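Long-range contact in conserved hypothetical secreted protein (Helicobacter pylori, PDB 4RNZ), which is a cell-shape determinant of the M23B metallopeptidase family, probably a zinc-dependent endopeptidase that trims the peptidoglycan of the cell wall: residues E2-D7 against Y45-D50. Residues are numbered along the deposited sequence; the frame is centred on the assembly and turned at random.
Sequences ERLVWD and YYTLRD
Strand 2-5 and residues 45-49 of strand 44-49 pair antiparallel, the axes of these two short segments 4.8 Å apart at closest approach, with Glu2-Thr47 and Leu4-Tyr45 as hydrogen-bonded pairs and Arg3-Tyr46 as the non-hydrogen-bonded pair between them. Leu4 N gives a nearly straight bond to Tyr45 O (2.9 Å), and Tyr45 N returns one to Leu4 O. The Tyr45 ring lies between two residues of the first strand and its continuation: Leu4 CB sits over one face, 4.0 Å from the ring centroid, while Trp6 presents the edge of its six-membered ring to the opposite face of Tyr45 in a T-shaped stack, planes at 75°. Tyr45 CG is held between its backbone N and carbonyl carbon (chi1 67°), which brings the ring across to the neighbouring strand. Trp6 NE1 hydrogen-bonds to Leu9 O, and its ring also meets that of Phe14. The pairing adds an outermost strand to the five-stranded antiparallel sheet of the Csd3 N-terminal domain, joining residues separated in sequence by an excursion of 37 residues, about half of them helical. One water links Glu2 OE2 and Thr47 OG1; a second joins Val5 O to Tyr45 OH. On the other face, Arg3 runs alongside Tyr46, with Arg3 CG 3.6 Å from Tyr46 CE2.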
loop_
_atom_site.group_PDB
_atom_site.type_symbol
_atom_site.label_atom_id
_atom_site.label_comp_id
_atom_site.label_asym_id
_atom_site.label_seq_id
_atom_site.Cartn_x
_atom_site.Cartn_y
_atom_site.Cartn_z
ATOM N N GLU A 2 15.961 19.906 2.836
ATOM C CA GLU A 2 15.060 19.951 3.975
ATOM C C GLU A 2 14.052 18.810 3.843
ATOM O O GLU A 2 13.475 18.592 2.752
ATOM C CB GLU A 2 14.323 21.286 4.015
ATOM C CG GLU A 2 13.972 21.766 5.416
ATOM C CD GLU A 2 13.145 23.040 5.410
ATOM O OE1 GLU A 2 12.561 23.367 6.462
ATOM O OE2 GLU A 2 13.070 23.705 4.350
ATOM N N ARG A 3 13.867 18.086 4.947
ATOM C CA ARG A 3 12.910 16.980 5.034
ATOM C C ARG A 3 11.635 17.485 5.682
ATOM O O ARG A 3 11.657 17.946 6.817
ATOM C CB ARG A 3 13.486 15.832 5.873
ATOM C CG ARG A 3 12.626 14.583 5.855
ATOM C CD ARG A 3 13.190 13.439 6.693
ATOM N NE ARG A 3 13.362 13.842 8.089
ATOM C CZ ARG A 3 14.449 13.602 8.820
ATOM N NH1 ARG A 3 15.465 12.896 8.320
ATOM N NH2 ARG A 3 14.507 14.036 10.079
ATOM N N LEU A 4 10.529 17.359 4.962
ATOM C CA LEU A 4 9.276 17.952 5.334
ATOM C C LEU A 4 8.142 16.960 5.167
ATOM O O LEU A 4 8.306 15.912 4.539
ATOM C CB LEU A 4 9.010 19.169 4.453
ATOM C CG LEU A 4 10.077 20.261 4.481
ATOM C CD1 LEU A 4 9.777 21.306 3.413
ATOM C CD2 LEU A 4 10.143 20.905 5.852
ATOM N N VAL A 5 6.984 17.319 5.706
ATOM C CA VAL A 5 5.816 16.477 5.657
ATOM C C VAL A 5 4.752 17.121 4.836
ATOM O O VAL A 5 4.403 18.261 5.067
ATOM C CB VAL A 5 5.228 16.279 7.060
ATOM C CG1 VAL A 5 4.115 15.242 7.009
ATOM C CG2 VAL A 5 6.322 15.863 8.023
ATOM N N TRP A 6 4.221 16.392 3.869
ATOM C CA TRP A 6 3.218 16.970 2.991
ATOM C C TRP A 6 1.930 17.074 3.787
ATOM O O TRP A 6 1.645 16.259 4.662
ATOM C CB TRP A 6 3.048 16.110 1.751
ATOM C CG TRP A 6 2.358 16.728 0.602
ATOM C CD1 TRP A 6 1.024 16.712 0.347
ATOM C CD2 TRP A 6 2.971 17.369 -0.518
ATOM N NE1 TRP A 6 0.759 17.332 -0.843
ATOM C CE2 TRP A 6 1.938 17.740 -1.402
ATOM C CE3 TRP A 6 4.296 17.679 -0.858
ATOM C CZ2 TRP A 6 2.186 18.401 -2.608
ATOM C CZ3 TRP A 6 4.540 18.336 -2.069
ATOM C CH2 TRP A 6 3.494 18.690 -2.919
ATOM N N ASP A 7 1.157 18.098 3.505
ATOM C CA ASP A 7 -0.060 18.291 4.250
ATOM C C ASP A 7 -1.290 18.163 3.382
ATOM O O ASP A 7 -1.842 17.068 3.274
ATOM C CB ASP A 7 -0.043 19.651 4.969
ATOM C CG ASP A 7 -1.208 19.816 5.937
ATOM O OD1 ASP A 7 -1.906 18.818 6.223
ATOM O OD2 ASP A 7 -1.434 20.950 6.402
ATOM N N TYR A 45 8.675 14.560 2.143
ATOM C CA TYR A 45 9.247 14.994 0.885
ATOM C C TYR A 45 10.457 15.860 1.181
ATOM O O TYR A 45 10.710 16.216 2.343
ATOM C CB TYR A 45 8.222 15.734 0.006
ATOM C CG TYR A 45 7.748 17.079 0.528
ATOM C CD1 TYR A 45 6.908 17.170 1.653
ATOM C CD2 TYR A 45 8.099 18.263 -0.128
ATOM C CE1 TYR A 45 6.469 18.408 2.126
ATOM C CE2 TYR A 45 7.666 19.504 0.342
ATOM C CZ TYR A 45 6.859 19.569 1.462
ATOM O OH TYR A 45 6.425 20.785 1.911
ATOM N N TYR A 46 11.170 16.218 0.124
ATOM C CA TYR A 46 12.451 16.899 0.262
ATOM C C TYR A 46 12.516 18.092 -0.670
ATOM O O TYR A 46 12.109 18.013 -1.834
ATOM C CB TYR A 46 13.610 15.948 -0.022
ATOM C CG TYR A 46 13.585 14.696 0.840
ATOM C CD1 TYR A 46 12.829 13.591 0.460
ATOM C CD2 TYR A 46 14.285 14.630 2.056
ATOM C CE1 TYR A 46 12.774 12.454 1.255
ATOM C CE2 TYR A 46 14.249 13.486 2.846
ATOM C CZ TYR A 46 13.487 12.401 2.434
ATOM O OH TYR A 46 13.408 11.250 3.184
ATOM N N THR A 47 13.044 19.193 -0.147
ATOM C CA THR A 47 13.228 20.403 -0.926
ATOM C C THR A 47 14.629 21.006 -0.735
ATOM O O THR A 47 15.308 20.800 0.291
ATOM C CB THR A 47 12.183 21.481 -0.580
ATOM O OG1 THR A 47 12.350 21.921 0.775
ATOM C CG2 THR A 47 10.771 20.980 -0.797
ATOM N N LEU A 48 15.049 21.745 -1.757
ATOM C CA LEU A 48 16.300 22.490 -1.726
ATOM C C LEU A 48 16.005 23.867 -2.274
ATOM O O LEU A 48 15.410 23.992 -3.370
ATOM C CB LEU A 48 17.367 21.834 -2.593
ATOM C CG LEU A 48 18.740 22.537 -2.576
ATOM C CD1 LEU A 48 19.426 22.421 -1.225
ATOM C CD2 LEU A 48 19.631 21.983 -3.672
ATOM N N ARG A 49 16.436 24.885 -1.534
ATOM C CA ARG A 49 16.195 26.274 -1.911
ATOM C C ARG A 49 17.539 27.005 -2.048
ATOM O O ARG A 49 18.511 26.600 -1.420
ATOM C CB ARG A 49 15.305 26.922 -0.849
ATOM C CG ARG A 49 13.867 26.409 -0.882
ATOM C CD ARG A 49 12.997 26.945 0.225
ATOM N NE ARG A 49 11.707 26.260 0.214
ATOM C CZ ARG A 49 10.693 26.541 -0.605
ATOM N NH1 ARG A 49 10.783 27.524 -1.498
ATOM N NH2 ARG A 49 9.571 25.834 -0.544
ATOM N N ASP A 50 17.607 28.049 -2.881
ATOM C CA ASP A 50 18.846 28.875 -2.991
ATOM C C ASP A 50 18.870 29.944 -1.900
ATOM O O ASP A 50 18.021 29.938 -1.006
ATOM C CB ASP A 50 18.984 29.524 -4.377
ATOM C CG ASP A 50 17.896 30.534 -4.660
ATOM O OD1 ASP A 50 17.185 30.968 -3.719
ATOM O OD2 ASP A 50 17.732 30.880 -5.841
HETATM O O HOH W 1 14.100 23.860 1.415
HETATM O O HOH W 2 4.975 20.732 3.945
#